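PDB 3M94: translation initiation factor 4E from Ascaris suum, which binds the 5' cap of messenger RNA, here an m2,2,7G cap analogue, and so probably recruits mRNA for the start of translation. Local coordinates for residues 36-41 and 95-100. Numbering follows the deposited sequence.
Sequences EDFWSL and YWLELL
Phe-38 and Trp-39 of 36-41 reach Leu-97 and Leu-100 of 95-100, and the contact is entirely apolar. The short helical segments run nearly antiparallel (163°). Their axes are 13.1 Å apart, a wide spacing spanned by the long aromatic groups. Only 148 Å² is buried. Phe-38 points toward 95-100, its ring carried anti to the backbone N (chi1 165°), and meets both leucines with its edge. Its CZ lies 3.9 Å from Leu-97 CD1, and Phe-38 CE1 lies 4.0 Å from Leu-100 CD1. One methyl of Leu-97 serves both aromatics, because its CD1 also sits 3.8 Å from both CZ3 and CH2 of the Trp-39 benzo ring, approaching the indole obliquely.

Aromatic packing within 36-41 ties the two rings together. Phe-38 turns its edge to one face of the Trp-39 indole, with CE2 of Phe-38 3.4 Å above the plane and displaced toward the rim. On the other helix, Leu-100 CD2 lies against the rim of one face of Trp-96, 3.5 Å above its plane.

Polar partners lie beyond the contact. The indole NE1 of Trp-39 donates a hydrogen bond to the backbone of the bound peptide, and a basic side chain of that peptide pairs with Glu-98 in a salt bridge, matching the dorsal site where eIF4E proteins bind eIF4G and 4E-binding proteins.

Helices 35-42 and 88-104 thus lie side by side on the convex back of the curved antiparallel sheet: Leu-41 rests on strand 26-34, Trp-96 and Leu-99 pack on strand 115-121, and Tyr-95 and Leu-99 meet helix 139-153.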
ATOM      1  N   GLU A  36      -8.570 -14.351  -9.118  1.00 16.78           N
ATOM      2  CA  GLU A  36      -8.708 -15.601  -8.361  1.00 17.68           C
ATOM      3  C   GLU A  36      -7.462 -15.969  -7.555  1.00 17.37           C
ATOM      4  O   GLU A  36      -7.564 -16.441  -6.416  1.00 17.16           O
ATOM      5  CB  GLU A  36      -9.136 -16.755  -9.273  1.00 18.17           C
ATOM      6  CG  GLU A  36     -10.615 -16.634  -9.747  1.00 19.22           C
ATOM      7  CD  GLU A  36     -10.844 -15.533 -10.788  1.00 21.33           C
ATOM      8  OE1 GLU A  36      -9.873 -15.022 -11.387  1.00 20.63           O
ATOM      9  OE2 GLU A  36     -12.017 -15.162 -11.010  1.00 23.85           O
ATOM     10  N   ASP A  37      -6.287 -15.752  -8.137  1.00 17.22           N
ATOM     11  CA  ASP A  37      -5.057 -16.058  -7.430  1.00 17.23           C
ATOM     12  C   ASP A  37      -4.820 -15.039  -6.298  1.00 17.26           C
ATOM     13  O   ASP A  37      -4.334 -15.418  -5.226  1.00 16.88           O
ATOM     14  CB  ASP A  37      -3.874 -16.119  -8.401  1.00 17.28           C
ATOM     15  CG  ASP A  37      -4.008 -17.255  -9.423  1.00 18.93           C
ATOM     16  OD1 ASP A  37      -4.452 -18.362  -9.036  1.00 17.91           O
ATOM     17  OD2 ASP A  37      -3.695 -17.032 -10.621  1.00 18.35           O
ATOM     18  N   PHE A  38      -5.145 -13.758  -6.536  1.00 17.08           N
ATOM     19  CA  PHE A  38      -5.134 -12.756  -5.460  1.00 17.15           C
ATOM     20  C   PHE A  38      -5.913 -13.234  -4.231  1.00 17.54           C
ATOM     21  O   PHE A  38      -5.390 -13.201  -3.105  1.00 17.21           O
ATOM     22  CB  PHE A  38      -5.674 -11.372  -5.894  1.00 17.04           C
ATOM     23  CG  PHE A  38      -6.000 -10.478  -4.717  1.00 16.60           C
ATOM     24  CD1 PHE A  38      -4.974  -9.917  -3.945  1.00 17.52           C
ATOM     25  CD2 PHE A  38      -7.316 -10.257  -4.338  1.00 13.51           C
ATOM     26  CE1 PHE A  38      -5.275  -9.127  -2.811  1.00 18.19           C
ATOM     27  CE2 PHE A  38      -7.623  -9.468  -3.216  1.00 14.09           C
ATOM     28  CZ  PHE A  38      -6.594  -8.912  -2.451  1.00 16.31           C
ATOM     29  N   TRP A  39      -7.152 -13.670  -4.447  1.00 17.26           N
ATOM     30  CA  TRP A  39      -7.983 -14.143  -3.338  1.00 18.33           C
ATOM     31  C   TRP A  39      -7.456 -15.408  -2.632  1.00 18.91           C
ATOM     32  O   TRP A  39      -7.519 -15.489  -1.402  1.00 19.09           O
ATOM     33  CB  TRP A  39      -9.442 -14.316  -3.765  1.00 18.27           C
ATOM     34  CG  TRP A  39     -10.173 -13.009  -3.957  1.00 18.63           C
ATOM     35  CD1 TRP A  39     -10.808 -12.587  -5.092  1.00 17.03           C
ATOM     36  CD2 TRP A  39     -10.345 -11.956  -2.986  1.00 18.93           C
ATOM     37  NE1 TRP A  39     -11.350 -11.344  -4.897  1.00 17.76           N
ATOM     38  CE2 TRP A  39     -11.089 -10.933  -3.614  1.00 18.50           C
ATOM     39  CE3 TRP A  39      -9.942 -11.781  -1.652  1.00 18.37           C
ATOM     40  CZ2 TRP A  39     -11.447  -9.748  -2.954  1.00 19.67           C
ATOM     41  CZ3 TRP A  39     -10.289 -10.595  -0.998  1.00 17.62           C
ATOM     42  CH2 TRP A  39     -11.034  -9.601  -1.648  1.00 18.75           C
ATOM     43  N   SER A  40      -6.926 -16.376  -3.395  1.00 19.50           N
ATOM     44  CA  SER A  40      -6.332 -17.589  -2.813  1.00 20.58           C
ATOM     45  C   SER A  40      -5.185 -17.258  -1.884  1.00 20.48           C
ATOM     46  O   SER A  40      -4.960 -17.960  -0.892  1.00 20.35           O
ATOM     47  CB  SER A  40      -5.787 -18.544  -3.879  1.00 21.15           C
ATOM     48  OG  SER A  40      -6.805 -18.896  -4.783  1.00 25.63           O
ATOM     49  N   LEU A  41      -4.435 -16.216  -2.230  1.00 19.95           N
ATOM     50  CA  LEU A  41      -3.392 -15.711  -1.358  1.00 19.78           C
ATOM     51  C   LEU A  41      -4.002 -15.045  -0.148  1.00 18.80           C
ATOM     52  O   LEU A  41      -3.735 -15.413   0.993  1.00 18.38           O
ATOM     53  CB  LEU A  41      -2.560 -14.668  -2.092  1.00 20.35           C
ATOM     54  CG  LEU A  41      -1.308 -15.108  -2.807  1.00 23.32           C
ATOM     55  CD1 LEU A  41      -0.533 -13.846  -3.201  1.00 22.91           C
ATOM     56  CD2 LEU A  41      -0.492 -16.000  -1.862  1.00 23.94           C
ATOM     57  N   TYR A  95      -8.756  -1.064   5.913  1.00 19.24           N
ATOM     58  CA  TYR A  95      -7.900  -0.142   5.167  1.00 18.68           C
ATOM     59  C   TYR A  95      -6.971  -0.875   4.190  1.00 18.54           C
ATOM     60  O   TYR A  95      -6.916  -0.533   3.012  1.00 18.30           O
ATOM     61  CB  TYR A  95      -7.086   0.731   6.125  1.00 18.40           C
ATOM     62  CG  TYR A  95      -7.804   1.956   6.694  1.00 19.11           C
ATOM     63  CD1 TYR A  95      -7.115   2.865   7.499  1.00 19.19           C
ATOM     64  CD2 TYR A  95      -9.155   2.218   6.415  1.00 19.09           C
ATOM     65  CE1 TYR A  95      -7.747   4.011   8.029  1.00 20.65           C
ATOM     66  CE2 TYR A  95      -9.800   3.367   6.935  1.00 19.72           C
ATOM     67  CZ  TYR A  95      -9.083   4.253   7.751  1.00 20.55           C
ATOM     68  OH  TYR A  95      -9.688   5.385   8.272  1.00 22.37           O
ATOM     69  N   TRP A  96      -6.248  -1.880   4.694  1.00 17.99           N
ATOM     70  CA  TRP A  96      -5.308  -2.670   3.891  1.00 17.53           C
ATOM     71  C   TRP A  96      -5.978  -3.372   2.711  1.00 17.42           C
ATOM     72  O   TRP A  96      -5.536  -3.221   1.582  1.00 18.20           O
ATOM     73  CB  TRP A  96      -4.570  -3.676   4.777  1.00 17.15           C
ATOM     74  CG  TRP A  96      -3.568  -4.570   4.071  1.00 16.00           C
ATOM     75  CD1 TRP A  96      -3.558  -5.915   4.077  1.00 13.04           C
ATOM     76  CD2 TRP A  96      -2.422  -4.158   3.300  1.00 14.51           C
ATOM     77  NE1 TRP A  96      -2.481  -6.385   3.360  1.00 16.01           N
ATOM     78  CE2 TRP A  96      -1.764  -5.323   2.880  1.00 14.95           C
ATOM     79  CE3 TRP A  96      -1.891  -2.908   2.928  1.00 15.57           C
ATOM     80  CZ2 TRP A  96      -0.603  -5.296   2.082  1.00 15.29           C
ATOM     81  CZ3 TRP A  96      -0.724  -2.876   2.165  1.00 14.97           C
ATOM     82  CH2 TRP A  96      -0.093  -4.068   1.748  1.00 15.82           C
ATOM     83  N   LEU A  97      -7.047  -4.117   2.963  1.00 17.52           N
ATOM     84  CA  LEU A  97      -7.749  -4.829   1.892  1.00 16.92           C
ATOM     85  C   LEU A  97      -8.354  -3.870   0.853  1.00 17.25           C
ATOM     86  O   LEU A  97      -8.205  -4.104  -0.347  1.00 16.88           O
ATOM     87  CB  LEU A  97      -8.834  -5.769   2.446  1.00 16.59           C
ATOM     88  CG  LEU A  97      -9.625  -6.587   1.400  1.00 16.19           C
ATOM     89  CD1 LEU A  97      -8.699  -7.403   0.424  1.00 13.34           C
ATOM     90  CD2 LEU A  97     -10.622  -7.518   2.085  1.00 16.11           C
ATOM     91  N   GLU A  98      -9.027  -2.802   1.299  1.00 16.62           N
ATOM     92  CA  GLU A  98      -9.516  -1.780   0.354  1.00 17.08           C
ATOM     93  C   GLU A  98      -8.396  -1.210  -0.533  1.00 16.95           C
ATOM     94  O   GLU A  98      -8.590  -1.012  -1.730  1.00 17.12           O
ATOM     95  CB  GLU A  98     -10.218  -0.620   1.078  1.00 17.80           C
ATOM     96  CG  GLU A  98     -11.506  -0.995   1.834  1.00 20.27           C
ATOM     97  CD  GLU A  98     -12.591  -1.586   0.940  1.00 23.27           C
ATOM     98  OE1 GLU A  98     -12.767  -1.112  -0.192  1.00 25.06           O
ATOM     99  OE2 GLU A  98     -13.285  -2.524   1.376  1.00 27.49           O
ATOM    100  N   LEU A  99      -7.230  -0.942   0.053  1.00 16.53           N
ATOM    101  CA  LEU A  99      -6.112  -0.434  -0.740  1.00 16.60           C
ATOM    102  C   LEU A  99      -5.622  -1.459  -1.770  1.00 16.56           C
ATOM    103  O   LEU A  99      -5.350  -1.099  -2.912  1.00 16.45           O
ATOM    104  CB  LEU A  99      -4.965   0.050   0.157  1.00 16.23           C
ATOM    105  CG  LEU A  99      -3.756   0.671  -0.537  1.00 17.22           C
ATOM    106  CD1 LEU A  99      -4.171   1.783  -1.509  1.00 17.25           C
ATOM    107  CD2 LEU A  99      -2.795   1.222   0.520  1.00 17.49           C
ATOM    108  N   LEU A 100      -5.534  -2.729  -1.378  1.00 16.89           N
ATOM    109  CA  LEU A 100      -5.127  -3.778  -2.305  1.00 16.95           C
ATOM    110  C   LEU A 100      -6.115  -3.903  -3.480  1.00 17.14           C
ATOM    111  O   LEU A 100      -5.700  -4.002  -4.640  1.00 17.54           O
ATOM    112  CB  LEU A 100      -5.003  -5.130  -1.588  1.00 16.83           C
ATOM    113  CG  LEU A 100      -3.931  -5.262  -0.487  1.00 17.65           C
ATOM    114  CD1 LEU A 100      -3.818  -6.683  -0.042  1.00 16.98           C
ATOM    115  CD2 LEU A 100      -2.542  -4.714  -0.883  1.00 17.56           C
TER